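Local coordinates for catalytic domain of the nuclear inclusion protein A (nia) (Tobacco etch virus, PDB 1LVM) that cleaves peptide chains at specific sequences as a chymotrypsin-type cysteine protease, probably to process the viral polyprotein, at residues S39-G44 and C159-V164; T51-F56 and S208-N213; G87-I92 and V217-H222; F170-H175 and N185-V190. The protein carries 1 engineered substitution. One frame throughout, in Å; residues are numbered along the deposited sequence.

Contact 1 of 4, residues S39-G44 and C159-V164; sequences SLYGIG and CGSPLV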
loop_
_atom_site.group_PDB
_atom_site.type_symbol
_atom_site.label_atom_id
_atom_site.label_comp_id
_atom_site.label_asym_id
_atom_site.label_seq_id
_atom_site.Cartn_x
_atom_site.Cartn_y
_atom_site.Cartn_z
ATOM N N SER A 39 0.049 -3.694 -12.218
ATOM C CA SER A 39 0.078 -4.592 -11.070
ATOM C C SER A 39 0.786 -3.910 -9.910
ATOM O O SER A 39 1.742 -3.174 -10.090
ATOM C CB SER A 39 0.839 -5.871 -11.407
ATOM O OG SER A 39 0.116 -6.702 -12.290
ATOM N N LEU A 40 0.309 -4.170 -8.709
ATOM C CA LEU A 40 0.886 -3.622 -7.503
ATOM C C LEU A 40 0.175 -4.327 -6.335
ATOM O O LEU A 40 -0.638 -5.266 -6.535
ATOM C CB LEU A 40 0.765 -2.045 -7.468
ATOM C CG LEU A 40 -0.510 -1.207 -7.136
ATOM C CD1 LEU A 40 -0.632 -0.081 -8.120
ATOM C CD2 LEU A 40 -1.777 -1.995 -6.973
ATOM N N TYR A 41 0.500 -3.917 -5.124
ATOM C CA TYR A 41 -0.087 -4.600 -3.971
ATOM C C TYR A 41 -1.129 -3.833 -3.174
ATOM O O TYR A 41 -1.292 -2.637 -3.318
ATOM C CB TYR A 41 1.048 -4.980 -3.007
ATOM C CG TYR A 41 1.995 -5.961 -3.650
ATOM C CD1 TYR A 41 3.033 -5.537 -4.471
ATOM C CD2 TYR A 41 1.839 -7.317 -3.426
ATOM C CE1 TYR A 41 3.929 -6.483 -5.075
ATOM C CE2 TYR A 41 2.690 -8.255 -3.991
ATOM C CZ TYR A 41 3.727 -7.861 -4.800
ATOM O OH TYR A 41 4.606 -8.853 -5.223
ATOM N N GLY A 42 -1.873 -4.571 -2.364
ATOM C CA GLY A 42 -2.860 -3.951 -1.468
ATOM C C GLY A 42 -2.835 -4.657 -0.128
ATOM O O GLY A 42 -2.195 -5.704 0.001
ATOM N N ILE A 43 -3.491 -4.060 0.879
ATOM C CA ILE A 43 -3.509 -4.593 2.233
ATOM C C ILE A 43 -4.963 -4.895 2.607
ATOM O O ILE A 43 -5.820 -3.995 2.606
ATOM C CB ILE A 43 -2.955 -3.565 3.218
ATOM C CG1 ILE A 43 -1.502 -3.232 2.834
ATOM C CG2 ILE A 43 -3.044 -4.124 4.685
ATOM C CD1 ILE A 43 -0.971 -1.897 3.356
ATOM N N GLY A 44 -5.249 -6.152 2.926
ATOM C CA GLY A 44 -6.614 -6.530 3.257
ATOM C C GLY A 44 -6.983 -6.226 4.686
ATOM O O GLY A 44 -6.145 -6.287 5.586
ATOM N N CYS A 159 4.608 -1.074 -5.391
ATOM C CA CYS A 159 3.721 -0.069 -4.855
ATOM C C CYS A 159 2.672 -0.795 -4.027
ATOM O O CYS A 159 2.317 -1.913 -4.385
ATOM C CB CYS A 159 2.944 0.586 -5.960
ATOM S SG CYS A 159 4.030 1.799 -6.750
ATOM N N GLY A 160 2.170 -0.116 -2.994
ATOM C CA GLY A 160 1.122 -0.668 -2.153
ATOM C C GLY A 160 1.599 -1.475 -0.980
ATOM O O GLY A 160 0.791 -1.840 -0.081
ATOM N N SER A 161 2.906 -1.766 -0.984
ATOM C CA SER A 161 3.466 -2.574 0.129
ATOM C C SER A 161 3.473 -1.710 1.370
ATOM O O SER A 161 3.858 -0.539 1.297
ATOM C CB SER A 161 4.882 -3.057 -0.204
ATOM O OG SER A 161 4.942 -3.895 -1.369
ATOM N N PRO A 162 3.120 -2.269 2.557
ATOM C CA PRO A 162 3.107 -1.446 3.781
ATOM C C PRO A 162 4.486 -1.072 4.337
ATOM O O PRO A 162 5.386 -1.899 4.281
ATOM C CB PRO A 162 2.375 -2.335 4.823
ATOM C CG PRO A 162 2.744 -3.765 4.338
ATOM C CD PRO A 162 2.583 -3.626 2.808
ATOM N N LEU A 163 4.605 0.157 4.847
ATOM C CA LEU A 163 5.814 0.628 5.534
ATOM C C LEU A 163 5.351 0.394 6.961
ATOM O O LEU A 163 4.258 0.825 7.308
ATOM C CB LEU A 163 6.057 2.140 5.296
ATOM C CG LEU A 163 6.874 2.446 4.026
ATOM C CD1 LEU A 163 8.148 1.527 3.994
ATOM C CD2 LEU A 163 6.045 2.125 2.811
ATOM N N VAL A 164 6.146 -0.313 7.773
ATOM C CA VAL A 164 5.793 -0.679 9.147
ATOM C C VAL A 164 6.830 -0.146 10.149
ATOM O O VAL A 164 8.037 -0.251 9.912
ATOM C CB VAL A 164 5.768 -2.271 9.276
ATOM C CG1 VAL A 164 5.176 -2.665 10.627
ATOM C CG2 VAL A 164 4.908 -2.896 8.146
#
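Leu40 lays its CB against the backbone carbonyl oxygen and CB of Cys159, with Leu40 CB 3.7 Å from Cys159 CB. Its CG lies between the backbone N and the carbonyl carbon (chi1 77°), which keeps CG beside the cysteine's CB and carbonyl oxygen. Next, Tyr41 N donates to Cys159 O at 2.8 Å, nearly straight at 167°. The ring of Tyr41 also presents its edge to this oxygen, which lies in the ring plane, 3.7 Å from Tyr41 CD1, while His28 meets the ring from strand 26-33. The two segments thus join strand 36-45 of the N-terminal half to the Gly-x-Cys-Gly loop that carries the nucleophile in chymotrypsin-like cysteine proteases, at the junction of the fold's two halves. Tyr41 O receives the CA-H of Gly160, at 3.3 Å from Gly160 CA, and a hydrogen bond from Thr51. Gly160 has a positive phi, and its CA packs so closely on Tyr41 O that a side chain would not fit. Beyond the small Gly42, Ile43 reaches across with its CD1 branch, which rests 3.7 Å from Pro162 CB and near Gly160 O; Ile174 and Leu106 also pack on it.

Contact 2 of 4, residues T51-F56 and S208-N213; sequences TNKHLF and SGWRLN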
loop_
_atom_site.group_PDB
_atom_site.type_symbol
_atom_site.label_atom_id
_atom_site.label_comp_id
_atom_site.label_asym_id
_atom_site.label_seq_id
_atom_site.Cartn_x
_atom_site.Cartn_y
_atom_site.Cartn_z
ATOM N N THR A 51 -5.135 0.204 -1.040
ATOM C CA THR A 51 -4.094 0.171 -2.077
ATOM C C THR A 51 -3.878 1.564 -2.674
ATOM O O THR A 51 -4.427 2.582 -2.155
ATOM C CB THR A 51 -4.411 -0.892 -3.152
ATOM O OG1 THR A 51 -3.294 -1.031 -4.031
ATOM C CG2 THR A 51 -5.694 -0.497 -4.023
ATOM N N ASN A 52 -3.070 1.630 -3.715
ATOM C CA ASN A 52 -2.780 2.946 -4.318
ATOM C C ASN A 52 -3.933 3.424 -5.202
ATOM O O ASN A 52 -4.492 2.646 -5.955
ATOM C CB ASN A 52 -1.548 2.835 -5.229
ATOM C CG ASN A 52 -0.337 2.329 -4.488
ATOM O OD1 ASN A 52 -0.154 1.109 -4.306
ATOM N ND2 ASN A 52 0.507 3.263 -4.049
ATOM N N LYS A 53 -4.253 4.716 -5.143
ATOM C CA LYS A 53 -5.272 5.264 -5.982
ATOM C C LYS A 53 -4.844 5.095 -7.463
ATOM O O LYS A 53 -5.707 4.895 -8.330
ATOM C CB LYS A 53 -5.423 6.770 -5.631
ATOM C CG LYS A 53 -6.706 7.431 -6.100
ATOM C CD LYS A 53 -6.728 8.925 -5.739
ATOM C CE LYS A 53 -7.176 9.175 -4.286
ATOM N NZ LYS A 53 -7.033 10.642 -3.966
ATOM N N HIS A 54 -3.545 5.125 -7.786
ATOM C CA HIS A 54 -3.183 5.037 -9.196
ATOM C C HIS A 54 -3.441 3.690 -9.821
ATOM O O HIS A 54 -3.281 3.519 -11.003
ATOM C CB HIS A 54 -1.746 5.533 -9.479
ATOM C CG HIS A 54 -0.687 4.594 -9.054
ATOM N ND1 HIS A 54 -0.082 4.692 -7.827
ATOM C CD2 HIS A 54 -0.132 3.512 -9.685
ATOM C CE1 HIS A 54 0.801 3.722 -7.722
ATOM N NE2 HIS A 54 0.798 2.985 -8.830
ATOM N N LEU A 55 -3.844 2.723 -9.020
ATOM C CA LEU A 55 -4.247 1.429 -9.586
ATOM C C LEU A 55 -5.404 1.715 -10.593
ATOM O O LEU A 55 -5.637 0.964 -11.554
ATOM C CB LEU A 55 -4.826 0.563 -8.440
ATOM C CG LEU A 55 -5.401 -0.806 -8.872
ATOM C CD1 LEU A 55 -4.347 -1.616 -9.646
ATOM C CD2 LEU A 55 -5.838 -1.585 -7.633
ATOM N N PHE A 56 -6.167 2.750 -10.284
ATOM C CA PHE A 56 -7.345 3.122 -11.096
ATOM C C PHE A 56 -7.131 4.229 -12.122
ATOM O O PHE A 56 -8.032 4.987 -12.403
ATOM C CB PHE A 56 -8.537 3.441 -10.163
ATOM C CG PHE A 56 -9.055 2.223 -9.487
ATOM C CD1 PHE A 56 -9.834 1.307 -10.187
ATOM C CD2 PHE A 56 -8.735 1.957 -8.171
ATOM C CE1 PHE A 56 -10.300 0.128 -9.566
ATOM C CE2 PHE A 56 -9.194 0.782 -7.531
ATOM C CZ PHE A 56 -9.969 -0.124 -8.211
ATOM N N SER A 208 -18.510 4.206 -7.327
ATOM C CA SER A 208 -18.006 3.134 -8.161
ATOM C C SER A 208 -17.730 3.701 -9.603
ATOM O O SER A 208 -18.308 4.726 -9.989
ATOM C CB SER A 208 -19.001 1.960 -8.119
ATOM O OG SER A 208 -20.143 2.261 -8.898
ATOM N N GLY A 209 -16.787 3.095 -10.323
ATOM C CA GLY A 209 -16.439 3.474 -11.694
ATOM C C GLY A 209 -15.366 4.543 -11.755
ATOM O O GLY A 209 -14.896 4.902 -12.832
ATOM N N TRP A 210 -14.922 5.024 -10.594
ATOM C CA TRP A 210 -13.934 6.133 -10.615
ATOM C C TRP A 210 -12.553 5.819 -11.200
ATOM O O TRP A 210 -12.025 4.727 -10.978
ATOM C CB TRP A 210 -13.811 6.678 -9.173
ATOM C CG TRP A 210 -12.883 7.869 -9.002
ATOM C CD1 TRP A 210 -13.229 9.193 -9.067
ATOM C CD2 TRP A 210 -11.444 7.835 -8.893
ATOM N NE1 TRP A 210 -12.087 9.981 -9.022
ATOM C CE2 TRP A 210 -10.985 9.174 -8.916
ATOM C CE3 TRP A 210 -10.500 6.794 -8.788
ATOM C CZ2 TRP A 210 -9.610 9.506 -8.836
ATOM C CZ3 TRP A 210 -9.152 7.111 -8.708
ATOM C CH2 TRP A 210 -8.710 8.457 -8.731
ATOM N N ARG A 211 -11.966 6.785 -11.948
ATOM C CA ARG A 211 -10.624 6.613 -12.469
ATOM C C ARG A 211 -9.947 7.944 -12.552
ATOM O O ARG A 211 -10.592 9.022 -12.416
ATOM C CB ARG A 211 -10.619 6.044 -13.895
ATOM C CG ARG A 211 -11.378 6.934 -14.844
ATOM C CD ARG A 211 -11.048 6.407 -16.246
ATOM N NE ARG A 211 -12.007 6.843 -17.236
ATOM C CZ ARG A 211 -11.819 7.840 -18.074
ATOM N NH1 ARG A 211 -10.671 8.523 -18.052
ATOM N NH2 ARG A 211 -12.806 8.150 -18.908
ATOM N N LEU A 212 -8.658 7.889 -12.778
ATOM C CA LEU A 212 -7.868 9.116 -13.006
ATOM C C LEU A 212 -8.052 9.465 -14.521
ATOM O O LEU A 212 -8.504 8.655 -15.323
ATOM C CB LEU A 212 -6.405 8.874 -12.692
ATOM C CG LEU A 212 -6.041 8.896 -11.195
ATOM C CD1 LEU A 212 -4.584 8.401 -10.991
ATOM C CD2 LEU A 212 -6.189 10.315 -10.646
ATOM N N ASN A 213 -7.739 10.679 -14.914
ATOM C CA ASN A 213 -7.935 11.062 -16.302
ATOM C C ASN A 213 -6.682 11.609 -16.931
ATOM O O ASN A 213 -6.755 12.249 -17.983
ATOM C CB ASN A 213 -9.044 12.118 -16.395
#
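Lys53 brings its methylenes against the CH2-CZ3 corner of Trp210, the two side chains crossing at about a right angle. CB sets the course: with CG anti to the backbone N (chi1 -163°), the chain leaves the 3-10 turn toward the indole. CG makes the main touch, 3.5 Å from Trp210 CH2 and almost as near CZ3, and CD follows at 3.6 Å from the same CH2. The chain then bends at chi3 (-82°), so CE turns off the indole and carries NZ to the carbonyl oxygens of Ile85 and Arg88, where it also forms a cation-pi contact with Trp219. Lysine suits the place because it offers methylenes to one tryptophan and a charge to the other.

Beside it, Phe56 CB lies 4.0 Å from Trp210 CZ3, while its ring packs on Ile91 and Ile93. Phe56 O accepts a hydrogen bond from Leu212 N at 3.0 Å, with an angle of 155°, joining the loop after strand 206-208 to segment 51-56. Leu212 CD1 then reaches to 4.1 Å from His54 CA. His54, between strands 48-51 and 62-67, sits where the catalytic histidine of chymotrypsin-like proteases is expected, and its ring stacks on an aromatic side chain of the bound peptide. Trp210 itself is held through its backbone by Gln82 and Asn59.

A single backbone bond ties the two segments, and around it the contact is mostly apolar. The hydrocarbon part of Lys53 is therefore used as packing surface, while its buried ammonium group finds its polar partners farther along the fold.

Contact 3 of 4, residues G87-I92 and V217-H222; sequences GRDMII and VLWGGH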
loop_
_atom_site.group_PDB
_atom_site.type_symbol
_atom_site.label_atom_id
_atom_site.label_comp_id
_atom_site.label_asym_id
_atom_site.label_seq_id
_atom_site.Cartn_x
_atom_site.Cartn_y
_atom_site.Cartn_z
ATOM N N GLY A 87 -6.557 13.850 -1.822
ATOM C CA GLY A 87 -5.210 14.371 -1.955
ATOM C C GLY A 87 -4.038 13.435 -1.773
ATOM O O GLY A 87 -2.919 13.921 -1.814
ATOM N N ARG A 88 -4.283 12.131 -1.605
ATOM C CA ARG A 88 -3.215 11.089 -1.358
ATOM C C ARG A 88 -3.348 9.987 -2.419
ATOM O O ARG A 88 -4.430 9.753 -2.957
ATOM C CB ARG A 88 -3.420 10.353 0.007
ATOM C CG ARG A 88 -2.984 11.184 1.241
ATOM C CD ARG A 88 -3.241 10.527 2.590
ATOM N NE ARG A 88 -2.240 10.959 3.623
ATOM C CZ ARG A 88 -2.377 12.056 4.340
ATOM N NH1 ARG A 88 -3.438 12.804 4.138
ATOM N NH2 ARG A 88 -1.482 12.403 5.272
ATOM N N ASP A 89 -2.251 9.289 -2.683
ATOM C CA ASP A 89 -2.294 8.141 -3.592
ATOM C C ASP A 89 -2.779 6.945 -2.771
ATOM O O ASP A 89 -2.047 5.918 -2.615
ATOM C CB ASP A 89 -0.887 7.861 -4.131
ATOM C CG ASP A 89 -0.819 6.639 -5.053
ATOM O OD1 ASP A 89 -1.827 6.336 -5.757
ATOM O OD2 ASP A 89 0.273 5.976 -5.041
ATOM N N MET A 90 -4.010 7.003 -2.313
ATOM C CA MET A 90 -4.556 5.898 -1.516
ATOM C C MET A 90 -6.035 5.731 -1.747
ATOM O O MET A 90 -6.779 6.726 -1.863
ATOM C CB MET A 90 -4.305 6.135 0.020
ATOM C CG MET A 90 -4.605 4.860 0.884
ATOM S SD MET A 90 -4.366 5.145 2.645
ATOM C CE MET A 90 -2.591 4.853 2.658
ATOM N N ILE A 91 -6.496 4.493 -1.822
ATOM C CA ILE A 91 -7.937 4.319 -2.062
ATOM C C ILE A 91 -8.339 3.048 -1.339
ATOM O O ILE A 91 -7.493 2.196 -1.071
ATOM C CB ILE A 91 -8.161 4.143 -3.633
ATOM C CG1 ILE A 91 -9.677 4.195 -4.029
ATOM C CG2 ILE A 91 -7.529 2.813 -4.148
ATOM C CD1 ILE A 91 -9.842 4.211 -5.558
ATOM N N ILE A 92 -9.609 2.933 -0.975
ATOM C CA ILE A 92 -10.012 1.639 -0.345
ATOM C C ILE A 92 -11.039 1.004 -1.246
ATOM O O ILE A 92 -11.980 1.667 -1.664
ATOM C CB ILE A 92 -10.653 1.817 1.037
ATOM C CG1 ILE A 92 -9.742 2.649 1.926
ATOM C CG2 ILE A 92 -10.970 0.412 1.657
ATOM C CD1 ILE A 92 -10.420 3.105 3.264
ATOM N N VAL A 217 -0.010 13.563 -12.012
ATOM C CA VAL A 217 -0.872 14.213 -11.057
ATOM C C VAL A 217 -0.035 15.063 -10.101
ATOM O O VAL A 217 1.170 14.846 -9.963
ATOM C CB VAL A 217 -1.675 13.176 -10.263
ATOM C CG1 VAL A 217 -0.724 12.346 -9.431
ATOM C CG2 VAL A 217 -2.681 13.855 -9.401
ATOM N N LEU A 218 -0.690 16.015 -9.445
ATOM C CA LEU A 218 -0.009 16.925 -8.507
ATOM C C LEU A 218 -0.548 16.673 -7.131
ATOM O O LEU A 218 -1.544 17.280 -6.718
ATOM C CB LEU A 218 -0.260 18.406 -8.861
ATOM C CG LEU A 218 0.849 19.415 -8.545
ATOM C CD1 LEU A 218 1.392 19.250 -7.127
ATOM C CD2 LEU A 218 1.961 19.211 -9.563
ATOM N N TRP A 219 0.114 15.760 -6.422
ATOM C CA TRP A 219 -0.271 15.403 -5.044
ATOM C C TRP A 219 0.840 15.699 -4.037
ATOM O O TRP A 219 2.007 15.435 -4.308
ATOM C CB TRP A 219 -0.619 13.896 -4.963
ATOM C CG TRP A 219 -1.818 13.531 -5.775
ATOM C CD1 TRP A 219 -2.816 14.378 -6.209
ATOM C CD2 TRP A 219 -2.203 12.221 -6.189
ATOM N NE1 TRP A 219 -3.807 13.661 -6.872
ATOM C CE2 TRP A 219 -3.448 12.336 -6.867
ATOM C CE3 TRP A 219 -1.624 10.952 -6.053
ATOM C CZ2 TRP A 219 -4.111 11.234 -7.404
ATOM C CZ3 TRP A 219 -2.307 9.843 -6.600
ATOM C CH2 TRP A 219 -3.524 9.997 -7.258
ATOM N N GLY A 220 0.461 16.271 -2.900
ATOM C CA GLY A 220 1.400 16.533 -1.834
ATOM C C GLY A 220 2.605 17.360 -2.254
ATOM O O GLY A 220 3.694 17.163 -1.749
ATOM N N GLY A 221 2.422 18.267 -3.201
ATOM C CA GLY A 221 3.518 19.128 -3.611
ATOM C C GLY A 221 4.504 18.568 -4.594
ATOM O O GLY A 221 5.542 19.175 -4.850
ATOM N N HIS A 222 4.183 17.411 -5.153
ATOM C CA HIS A 222 5.041 16.730 -6.125
ATOM C C HIS A 222 4.235 16.437 -7.397
ATOM O O HIS A 222 3.048 16.113 -7.319
ATOM C CB HIS A 222 5.498 15.359 -5.571
ATOM C CG HIS A 222 6.564 15.421 -4.507
ATOM N ND1 HIS A 222 7.904 15.307 -4.804
ATOM C CD2 HIS A 222 6.477 15.452 -3.142
ATOM C CE1 HIS A 222 8.607 15.264 -3.678
ATOM N NE2 HIS A 222 7.765 15.350 -2.660
HETATM O O HOH W 1 -2.543 16.366 -2.365
#
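Trp219, with CG beside its backbone N and anti to the carbonyl carbon (chi1 -64°), brings its indole against Asp89, whose own CG stands opposite its backbone N (chi1 178°), which sets its carboxylate obliquely across the ring's CZ3 corner. That corner does the touching: Trp219 CZ3 lies 3.5 Å from Asp89 CB and 3.6 Å from Asp89 OD1. Carboxylate and indole planes are only 28° apart. Arg88 C lies over one ring face. Asp89 is the centre of an inverse gamma turn. Nearer the hairpin end, a water accepts from Gly220 N at 3.1 Å and donates to Gly87 O. Gly220 and Gly221 form the middle of a type I' turn from Trp219 to His222, whose positive phi angles glycine adopts readily.

Asp89 lies close to His54, as expected for the acid of a chymotrypsin-like triad. Its OD1 accepts from the backbone N of His54, and its OD2 from Asn52 ND2 with Ser176 OG as a further partner. Asp89 and Trp219 each pack on an aromatic side chain of the bound peptide. The indole thus supplies a nonpolar flank, while neighbouring polar groups fix the rotation of the carboxylate.

Contact 4 of 4, residues F170-H175 and N185-V190; sequences FIVGIH and NYFTSV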
loop_
_atom_site.group_PDB
_atom_site.type_symbol
_atom_site.label_atom_id
_atom_site.label_comp_id
_atom_site.label_asym_id
_atom_site.label_seq_id
_atom_site.Cartn_x
_atom_site.Cartn_y
_atom_site.Cartn_z
ATOM N N PHE A 170 2.962 -0.948 13.833
ATOM C CA PHE A 170 1.803 -0.328 13.125
ATOM C C PHE A 170 2.229 0.005 11.682
ATOM O O PHE A 170 3.397 0.371 11.409
ATOM C CB PHE A 170 1.401 0.971 13.767
ATOM C CG PHE A 170 0.592 0.823 15.036
ATOM C CD1 PHE A 170 0.867 -0.179 15.978
ATOM C CD2 PHE A 170 -0.409 1.727 15.307
ATOM C CE1 PHE A 170 0.128 -0.251 17.211
ATOM C CE2 PHE A 170 -1.155 1.659 16.519
ATOM C CZ PHE A 170 -0.871 0.662 17.470
ATOM N N ILE A 171 1.259 -0.051 10.782
ATOM C CA ILE A 171 1.473 0.308 9.374
ATOM C C ILE A 171 1.285 1.850 9.292
ATOM O O ILE A 171 0.257 2.393 9.769
ATOM C CB ILE A 171 0.435 -0.385 8.514
ATOM C CG1 ILE A 171 0.776 -1.899 8.533
ATOM C CG2 ILE A 171 0.565 0.058 6.979
ATOM C CD1 ILE A 171 -0.446 -2.680 7.820
ATOM N N VAL A 172 2.294 2.539 8.748
ATOM C CA VAL A 172 2.246 3.995 8.681
ATOM C C VAL A 172 2.098 4.527 7.259
ATOM O O VAL A 172 2.059 5.761 7.050
ATOM C CB VAL A 172 3.495 4.651 9.352
ATOM C CG1 VAL A 172 3.572 4.236 10.857
ATOM C CG2 VAL A 172 4.832 4.269 8.547
ATOM N N GLY A 173 2.070 3.628 6.292
ATOM C CA GLY A 173 1.857 4.089 4.905
ATOM C C GLY A 173 2.060 3.012 3.896
ATOM O O GLY A 173 2.333 1.847 4.294
ATOM N N ILE A 174 1.978 3.356 2.595
ATOM C CA ILE A 174 2.190 2.374 1.555
ATOM C C ILE A 174 3.144 2.897 0.509
ATOM O O ILE A 174 3.107 4.053 0.173
ATOM C CB ILE A 174 0.829 1.957 0.844
ATOM C CG1 ILE A 174 0.167 3.192 0.168
ATOM C CG2 ILE A 174 -0.162 1.370 1.920
ATOM C CD1 ILE A 174 -1.166 2.695 -0.570
ATOM N N HIS A 175 3.981 2.030 -0.034
ATOM C CA HIS A 175 4.964 2.524 -1.005
ATOM C C HIS A 175 4.251 3.100 -2.248
ATOM O O HIS A 175 3.318 2.493 -2.761
ATOM C CB HIS A 175 5.883 1.408 -1.449
ATOM C CG HIS A 175 6.905 1.869 -2.454
ATOM N ND1 HIS A 175 7.785 2.891 -2.175
ATOM C CD2 HIS A 175 7.106 1.531 -3.746
ATOM C CE1 HIS A 175 8.475 3.171 -3.265
ATOM N NE2 HIS A 175 8.082 2.364 -4.231
ATOM N N ASN A 185 13.024 7.508 -2.335
ATOM C CA ASN A 185 11.735 6.792 -2.429
ATOM C C ASN A 185 10.698 7.509 -1.583
ATOM O O ASN A 185 11.039 8.231 -0.638
ATOM C CB ASN A 185 11.910 5.334 -2.004
ATOM C CG ASN A 185 12.642 4.495 -3.080
ATOM O OD1 ASN A 185 13.252 3.460 -2.789
ATOM N ND2 ASN A 185 12.578 4.947 -4.315
ATOM N N TYR A 186 9.436 7.331 -1.945
ATOM C CA TYR A 186 8.363 8.006 -1.262
ATOM C C TYR A 186 7.166 7.071 -1.011
ATOM O O TYR A 186 6.784 6.313 -1.892
ATOM C CB TYR A 186 7.860 9.177 -2.127
ATOM C CG TYR A 186 8.938 10.300 -2.327
ATOM C CD1 TYR A 186 9.922 10.199 -3.338
ATOM C CD2 TYR A 186 8.957 11.402 -1.503
ATOM C CE1 TYR A 186 10.896 11.198 -3.495
ATOM C CE2 TYR A 186 9.951 12.420 -1.651
ATOM C CZ TYR A 186 10.901 12.304 -2.645
ATOM O OH TYR A 186 11.854 13.330 -2.774
ATOM N N PHE A 187 6.612 7.158 0.195
ATOM C CA PHE A 187 5.406 6.383 0.452
ATOM C C PHE A 187 4.285 7.369 0.776
ATOM O O PHE A 187 4.503 8.521 1.176
ATOM C CB PHE A 187 5.638 5.344 1.598
ATOM C CG PHE A 187 5.795 5.909 2.998
ATOM C CD1 PHE A 187 4.717 6.176 3.799
ATOM C CD2 PHE A 187 7.108 6.077 3.552
ATOM C CE1 PHE A 187 4.911 6.597 5.143
ATOM C CE2 PHE A 187 7.312 6.479 4.854
ATOM C CZ PHE A 187 6.214 6.744 5.673
ATOM N N THR A 188 3.058 6.909 0.591
ATOM C CA THR A 188 1.923 7.722 0.912
ATOM C C THR A 188 1.581 7.396 2.347
ATOM O O THR A 188 1.380 6.222 2.714
ATOM C CB THR A 188 0.729 7.343 -0.003
ATOM O OG1 THR A 188 1.073 7.662 -1.363
ATOM C CG2 THR A 188 -0.528 8.060 0.420
ATOM N N SER A 189 1.571 8.429 3.178
ATOM C CA SER A 189 1.263 8.286 4.566
ATOM C C SER A 189 -0.205 7.901 4.883
ATOM O O SER A 189 -1.172 8.236 4.155
ATOM C CB SER A 189 1.594 9.587 5.322
ATOM O OG SER A 189 0.763 10.654 4.853
ATOM N N VAL A 190 -0.357 7.147 5.966
ATOM C CA VAL A 190 -1.679 6.802 6.471
ATOM C C VAL A 190 -2.199 8.174 6.954
ATOM O O VAL A 190 -1.474 8.873 7.699
ATOM C CB VAL A 190 -1.546 5.849 7.708
ATOM C CG1 VAL A 190 -2.809 5.939 8.638
ATOM C CG2 VAL A 190 -1.296 4.380 7.175
#
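Ile174 and Thr188 form the hydrogen-bonded pair at the heart of this antiparallel hairpin, Ile174 N to Thr188 O and Thr188 N to Ile174 O, each 2.9 Å long. Their side chains lie side by side on one face of the sheet. A third bond, Val190 N to Val172 O at 3.0 Å, approaches from well above the carbonyl plane, 50° out of it, just past the end of strand 185-189. There Val190 CG2 presses to 3.6 Å from Gly173 N, a buried amide for which the model holds no partner.

Gly173 is bare because the ring of Phe187 lies where a side chain would go, with Phe187 CD1 3.7 Å from Gly173 CA. Phe187 CG lies between its backbone N and carbonyl carbon (chi1 70°), which brings the ring against Gly173. Val172 O lies at the ring edge, 3.5 Å from Phe187 CE1. Outside this shell, Trp148 and Leu163 pack on Phe187, while Thr188 OG1 is bound to Ser176.

These strands belong to the C-terminal barrel and line the peptide site. His175 NE2 binds a polar side chain of the bound peptide, and Tyr186 OH an acidic one. The paired amides and the Phe187 ring hold the hairpin together, consistent with His175 and Tyr186 helping to recognise the substrate.

In the fold
From the N terminus, strand 36-45 enters contact 1, and the 51-56 turn and 87-92 follow, before the chain passes into the second half of the fold. Residues 159-164 then close contact 1, so it crosses contacts 2 and 3, whose later partners lie farther on. Contact 4 comes next, a short hairpin within the C-terminal barrel, in series after contact 1 and nested inside the loops of contacts 2 and 3. Those two also cross each other: 208-213 returns to the 51-56 turn, and 217-222 to 87-92. Pairing of strands 162-165 and 171-179 couples contact 1 to contact 4. Together they tie the C-terminal segments 208-213 and 217-222 and both halves of the fold around the peptide-binding cleft.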